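Side-chain contacts in acyl-CoA dehydrogenase (Slackia heliotrinireducens, PDB 4RM7), which belongs to the acyl-CoA dehydrogenase family, built from a helical N-terminal domain, a beta-sheet middle domain and a helical C-terminal domain: residues Ser106-Pro111 / Trp226-Ser231; Gln98-Phe103 / Leu122-Ala127. All coordinates share one frame; numbering follows the deposited sequence.

Interaction 1 (Ser106-Pro111 / Trp226-Ser231)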
loop_
_atom_site.group_PDB
_atom_site.type_symbol
_atom_site.label_atom_id
_atom_site.label_comp_id
_atom_site.label_asym_id
_atom_site.label_seq_id
_atom_site.Cartn_x
_atom_site.Cartn_y
_atom_site.Cartn_z
ATOM N N SER A 106 0.546 43.913 -24.089
ATOM C CA SER A 106 1.988 44.062 -24.036
ATOM C C SER A 106 2.365 45.291 -23.219
ATOM O O SER A 106 3.277 45.243 -22.393
ATOM C CB SER A 106 2.552 44.153 -25.445
ATOM O OG SER A 106 2.028 43.101 -26.233
ATOM N N ALA A 107 1.646 46.387 -23.435
ATOM C CA ALA A 107 1.892 47.609 -22.685
ATOM C C ALA A 107 1.678 47.385 -21.186
ATOM O O ALA A 107 2.427 47.913 -20.369
ATOM C CB ALA A 107 1.001 48.735 -23.189
ATOM N N GLN A 108 0.668 46.599 -20.827
ATOM C CA GLN A 108 0.402 46.308 -19.419
ATOM C C GLN A 108 1.477 45.426 -18.775
ATOM O O GLN A 108 1.778 45.579 -17.587
ATOM C CB GLN A 108 -0.958 45.632 -19.255
ATOM C CG GLN A 108 -2.143 46.577 -19.293
ATOM C CD GLN A 108 -3.465 45.854 -19.068
ATOM O OE1 GLN A 108 -3.662 44.729 -19.533
ATOM N NE2 GLN A 108 -4.376 46.496 -18.343
ATOM N N THR A 109 2.048 44.503 -19.544
ATOM C CA THR A 109 2.994 43.545 -18.981
ATOM C C THR A 109 4.443 44.024 -19.068
ATOM O O THR A 109 5.290 43.601 -18.284
ATOM C CB THR A 109 2.893 42.178 -19.674
ATOM O OG1 THR A 109 3.411 42.283 -21.002
ATOM C CG2 THR A 109 1.453 41.717 -19.738
ATOM N N SER A 110 4.721 44.905 -20.021
ATOM C CA SER A 110 6.074 45.401 -20.231
ATOM C C SER A 110 6.759 45.880 -18.942
ATOM O O SER A 110 7.887 45.466 -18.671
ATOM C CB SER A 110 6.071 46.521 -21.269
ATOM O OG SER A 110 7.350 47.121 -21.357
ATOM N N PRO A 111 6.092 46.736 -18.136
ATOM C CA PRO A 111 6.782 47.161 -16.910
ATOM C C PRO A 111 7.166 46.004 -15.998
ATOM O O PRO A 111 8.265 45.979 -15.451
ATOM C CB PRO A 111 5.755 48.072 -16.218
ATOM C CG PRO A 111 4.456 47.840 -16.924
ATOM C CD PRO A 111 4.827 47.472 -18.319
ATOM N N TRP A 226 -7.220 49.341 -14.230
ATOM C CA TRP A 226 -6.584 48.216 -13.550
ATOM C C TRP A 226 -6.974 46.876 -14.171
ATOM O O TRP A 226 -6.262 45.886 -14.008
ATOM C CB TRP A 226 -6.943 48.215 -12.059
ATOM C CG TRP A 226 -6.428 49.407 -11.302
ATOM C CD1 TRP A 226 -5.610 50.385 -11.779
ATOM C CD2 TRP A 226 -6.703 49.744 -9.936
ATOM N NE1 TRP A 226 -5.360 51.312 -10.800
ATOM C CE2 TRP A 226 -6.013 50.939 -9.656
ATOM C CE3 TRP A 226 -7.467 49.157 -8.925
ATOM C CZ2 TRP A 226 -6.063 51.556 -8.402
ATOM C CZ3 TRP A 226 -7.519 49.775 -7.682
ATOM C CH2 TRP A 226 -6.821 50.959 -7.434
ATOM N N ARG A 227 -8.103 46.834 -14.872
ATOM C CA ARG A 227 -8.569 45.580 -15.467
ATOM C C ARG A 227 -7.636 45.135 -16.589
ATOM O O ARG A 227 -7.220 45.950 -17.422
ATOM C CB ARG A 227 -9.991 45.716 -16.004
ATOM C CG ARG A 227 -10.645 44.390 -16.341
ATOM C CD ARG A 227 -11.567 44.507 -17.538
ATOM N NE ARG A 227 -12.579 45.546 -17.371
ATOM C CZ ARG A 227 -13.748 45.355 -16.768
ATOM N NH1 ARG A 227 -14.615 46.355 -16.661
ATOM N NH2 ARG A 227 -14.044 44.159 -16.267
ATOM N N LEU A 228 -7.300 43.848 -16.604
ATOM C CA LEU A 228 -6.425 43.319 -17.636
ATOM C C LEU A 228 -7.194 43.201 -18.944
ATOM O O LEU A 228 -8.258 42.588 -18.989
ATOM C CB LEU A 228 -5.845 41.963 -17.230
ATOM C CG LEU A 228 -4.794 41.877 -16.113
ATOM C CD1 LEU A 228 -4.010 40.559 -16.217
ATOM C CD2 LEU A 228 -3.856 43.079 -16.121
ATOM N N LYS A 229 -6.652 43.812 -19.993
ATOM C CA LYS A 229 -7.240 43.770 -21.325
ATOM C C LYS A 229 -6.333 42.963 -22.235
ATOM O O LYS A 229 -5.429 43.520 -22.854
ATOM C CB LYS A 229 -7.428 45.184 -21.877
ATOM C CG LYS A 229 -7.792 46.218 -20.814
ATOM C CD LYS A 229 -8.351 47.493 -21.428
ATOM C CE LYS A 229 -9.754 47.268 -22.003
ATOM N NZ LYS A 229 -10.176 48.309 -23.001
ATOM N N GLY A 230 -6.560 41.654 -22.311
ATOM C CA GLY A 230 -5.636 40.782 -23.017
ATOM C C GLY A 230 -6.229 39.934 -24.121
ATOM O O GLY A 230 -7.440 39.954 -24.360
ATOM N N SER A 231 -5.359 39.186 -24.798
ATOM C CA SER A 231 -5.772 38.264 -25.852
ATOM C C SER A 231 -6.598 37.115 -25.270
ATOM O O SER A 231 -7.658 36.767 -25.799
ATOM C CB SER A 231 -4.549 37.717 -26.597
ATOM O OG SER A 231 -3.648 37.084 -25.703
#
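Gln108, in the first turn of helix 106-119, faces Leu228 of the irregular chain 226-231 with their CA atoms 7.7 Å apart, and one glutamine side chain spans most of that gap. Its CB points at the loop and the chain runs extended beyond CG (chi2 -178°), which carries the carboxamide up against the backbone around Leu228. The amide grips this backbone with both ends. Gln108 NE2 donates to the carbonyl O of Arg227 at 3.0 Å, with an N-H...O angle of 156°; the acceptor lies in the amide plane of Gln108. Gln108 OE1 accepts from the backbone N of Lys229 at 3.2 Å, almost straight at 160°, with the donor tilted moderately from the glutamine's C=O plane. Leu228 lies between the two bonded positions: Leu228 CA is 3.6 Å from Gln108 OE1, and Leu228 CD2 reaches to 3.8 Å from the same oxygen as the leucine crosses the glutamine at a slant. Behind the loop, strand 184-191 of the middle domain is backbone-bonded to it, Phe187 with Leu228 and Met189 with Trp226. The guanidinium of Arg227 turns elsewhere, to salt bridges with Asp175 and Glu224. The amide's N-H and C=O thus bond on either side of Leu228 in the pattern of one residue of a parallel strand, though the donor lies above the Arg227 carbonyl plane. Both bonds go to backbone atoms, so the polar part of this near-surface contact does not depend directly on the identity of the loop side chains.

Interaction 2 (Gln98-Phe103 / Leu122-Ala127)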
loop_
_atom_site.group_PDB
_atom_site.type_symbol
_atom_site.label_atom_id
_atom_site.label_comp_id
_atom_site.label_asym_id
_atom_site.label_seq_id
_atom_site.Cartn_x
_atom_site.Cartn_y
_atom_site.Cartn_z
ATOM N N GLN A 98 3.908 33.912 -16.929
ATOM C CA GLN A 98 3.169 33.354 -18.046
ATOM C C GLN A 98 1.704 33.777 -18.014
ATOM O O GLN A 98 1.160 34.229 -19.022
ATOM C CB GLN A 98 3.289 31.840 -18.026
ATOM C CG GLN A 98 2.823 31.178 -19.287
ATOM C CD GLN A 98 3.283 29.746 -19.364
ATOM O OE1 GLN A 98 4.246 29.355 -18.695
ATOM N NE2 GLN A 98 2.589 28.944 -20.165
ATOM N N ILE A 99 1.086 33.641 -16.841
ATOM C CA ILE A 99 -0.300 34.039 -16.626
ATOM C C ILE A 99 -0.532 35.532 -16.869
ATOM O O ILE A 99 -1.529 35.923 -17.481
ATOM C CB ILE A 99 -0.746 33.680 -15.208
ATOM C CG1 ILE A 99 -0.977 32.182 -15.102
ATOM C CG2 ILE A 99 -2.016 34.403 -14.831
ATOM C CD1 ILE A 99 -1.292 31.744 -13.699
ATOM N N LEU A 100 0.387 36.367 -16.403
ATOM C CA LEU A 100 0.287 37.797 -16.681
ATOM C C LEU A 100 0.306 38.083 -18.182
ATOM O O LEU A 100 -0.527 38.844 -18.672
ATOM C CB LEU A 100 1.413 38.582 -16.007
ATOM C CG LEU A 100 1.263 40.073 -16.308
ATOM C CD1 LEU A 100 -0.009 40.559 -15.691
ATOM C CD2 LEU A 100 2.440 40.901 -15.837
ATOM N N GLU A 101 1.253 37.481 -18.903
ATOM C CA GLU A 101 1.371 37.703 -20.346
ATOM C C GLU A 101 0.097 37.313 -21.076
ATOM O O GLU A 101 -0.365 38.032 -21.963
ATOM C CB GLU A 101 2.546 36.923 -20.933
ATOM C CG GLU A 101 3.914 37.511 -20.620
ATOM C CD GLU A 101 5.072 36.670 -21.162
ATOM O OE1 GLU A 101 4.868 35.493 -21.526
ATOM O OE2 GLU A 101 6.197 37.194 -21.223
ATOM N N ALA A 102 -0.474 36.183 -20.683
ATOM C CA ALA A 102 -1.677 35.653 -21.322
ATOM C C ALA A 102 -2.866 36.599 -21.225
ATOM O O ALA A 102 -3.621 36.729 -22.185
ATOM C CB ALA A 102 -2.038 34.293 -20.714
ATOM N N PHE A 103 -3.036 37.273 -20.090
ATOM C CA PHE A 103 -4.280 38.017 -19.857
ATOM C C PHE A 103 -4.169 39.531 -20.001
ATOM O O PHE A 103 -5.181 40.240 -19.964
ATOM C CB PHE A 103 -4.832 37.690 -18.473
ATOM C CG PHE A 103 -5.504 36.363 -18.402
ATOM C CD1 PHE A 103 -6.847 36.236 -18.728
ATOM C CD2 PHE A 103 -4.800 35.238 -18.031
ATOM C CE1 PHE A 103 -7.477 35.011 -18.672
ATOM C CE2 PHE A 103 -5.426 34.009 -17.979
ATOM C CZ PHE A 103 -6.765 33.898 -18.298
ATOM N N LEU A 122 9.261 39.807 -8.975
ATOM C CA LEU A 122 8.018 40.277 -9.551
ATOM C C LEU A 122 7.333 41.153 -8.532
ATOM O O LEU A 122 7.354 40.868 -7.350
ATOM C CB LEU A 122 7.116 39.107 -9.907
ATOM C CG LEU A 122 7.399 38.411 -11.229
ATOM C CD1 LEU A 122 6.431 37.267 -11.431
ATOM C CD2 LEU A 122 7.301 39.386 -12.383
ATOM N N SER A 123 6.734 42.233 -8.991
ATOM C CA SER A 123 6.145 43.206 -8.096
ATOM C C SER A 123 4.690 42.904 -7.786
ATOM O O SER A 123 4.019 43.703 -7.164
ATOM C CB SER A 123 6.289 44.614 -8.660
ATOM O OG SER A 123 5.463 44.800 -9.786
ATOM N N TYR A 124 4.191 41.770 -8.246
ATOM C CA TYR A 124 2.803 41.420 -8.004
ATOM C C TYR A 124 2.628 40.005 -7.485
ATOM O O TYR A 124 3.505 39.180 -7.626
ATOM C CB TYR A 124 1.965 41.633 -9.260
ATOM C CG TYR A 124 2.354 40.772 -10.424
ATOM C CD1 TYR A 124 1.797 39.525 -10.598
ATOM C CD2 TYR A 124 3.272 41.210 -11.353
ATOM C CE1 TYR A 124 2.147 38.734 -11.667
ATOM C CE2 TYR A 124 3.627 40.425 -12.426
ATOM C CZ TYR A 124 3.060 39.189 -12.574
ATOM O OH TYR A 124 3.414 38.403 -13.638
ATOM N N ALA A 125 1.498 39.753 -6.846
ATOM C CA ALA A 125 1.166 38.427 -6.362
ATOM C C ALA A 125 -0.180 37.974 -6.888
ATOM O O ALA A 125 -1.122 38.734 -6.903
ATOM C CB ALA A 125 1.179 38.395 -4.853
ATOM N N LEU A 126 -0.251 36.726 -7.321
ATOM C CA LEU A 126 -1.424 36.155 -7.955
ATOM C C LEU A 126 -2.471 35.754 -6.924
ATOM O O LEU A 126 -2.170 34.993 -6.016
ATOM C CB LEU A 126 -0.981 34.945 -8.770
ATOM C CG LEU A 126 -1.925 34.197 -9.700
ATOM C CD1 LEU A 126 -2.510 35.124 -10.764
ATOM C CD2 LEU A 126 -1.158 33.057 -10.344
ATOM N N ALA A 127 -3.693 36.257 -7.040
ATOM C CA ALA A 127 -4.724 35.889 -6.069
ATOM C C ALA A 127 -5.960 35.310 -6.734
ATOM O O ALA A 127 -6.800 36.053 -7.233
ATOM C CB ALA A 127 -5.103 37.097 -5.226
#
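Leu100 and Tyr124 form one half of this contact, Ile99 and Leu126 the other, linking the last turns of helix 90-103 to strand 124-127. In the first pair the leucine lies obliquely across the outer end of the ring, Leu100 CD2 standing 3.6 Å from CE2 of Tyr124. Tyr124 CG sits between the backbone N and carbonyl carbon (chi1 63°), and from there the ring extends to the helix, where its hydroxyl is hydrogen-bonded to the carbonyl O of Gln96 one turn before Leu100. In the second pair the chains cross at about a right angle and meet through methyls, Ile99 CD1 at 3.6 Å from Leu126 CD2. The strand lies parallel to strand 168-175 in the sheet of the middle domain, so the contact joins that sheet to a helix of the N-terminal domain. Gln96 also accepts from the backbone N of Leu126 through its OE1. Phe112 of helix 106-119 touches Leu100 and meets the Tyr124 ring with the planes near 85°, while Leu170 lies against both Leu100 and Leu126. Within the Ile99-Leu126 pair the fit is looser: beside the contact of the two methyls, Ile99 CG2 comes only to 4.2 Å from Leu126 CD1, and Leu126, unlike Ile99, Leu100 and Tyr124, is partly exposed.

Overall arrangement
Interactions 1 and 2 have centres about 10 Å apart, on the same side of the chain's centre, and differ in kind: the first is a polar surface contact, the second an apolar buried one. Their segments alternate along the chain, helix 106-119 following helix 90-103 and leading on to strand 124-127. They also touch directly. Leu228 CD1 lies 4.0 Å from Leu100 CD1, and Thr109 CG2 approaches Leu100 O to 3.6 Å. Leu100 thus faces Tyr124 in interaction 2 and the loop and helix of interaction 1. Interaction 1 joins helix 106-119 to the loop between strand 212-221 and helix 234-270; interaction 2 joins helix 90-103 to strand 124-127 of the middle-domain sheet.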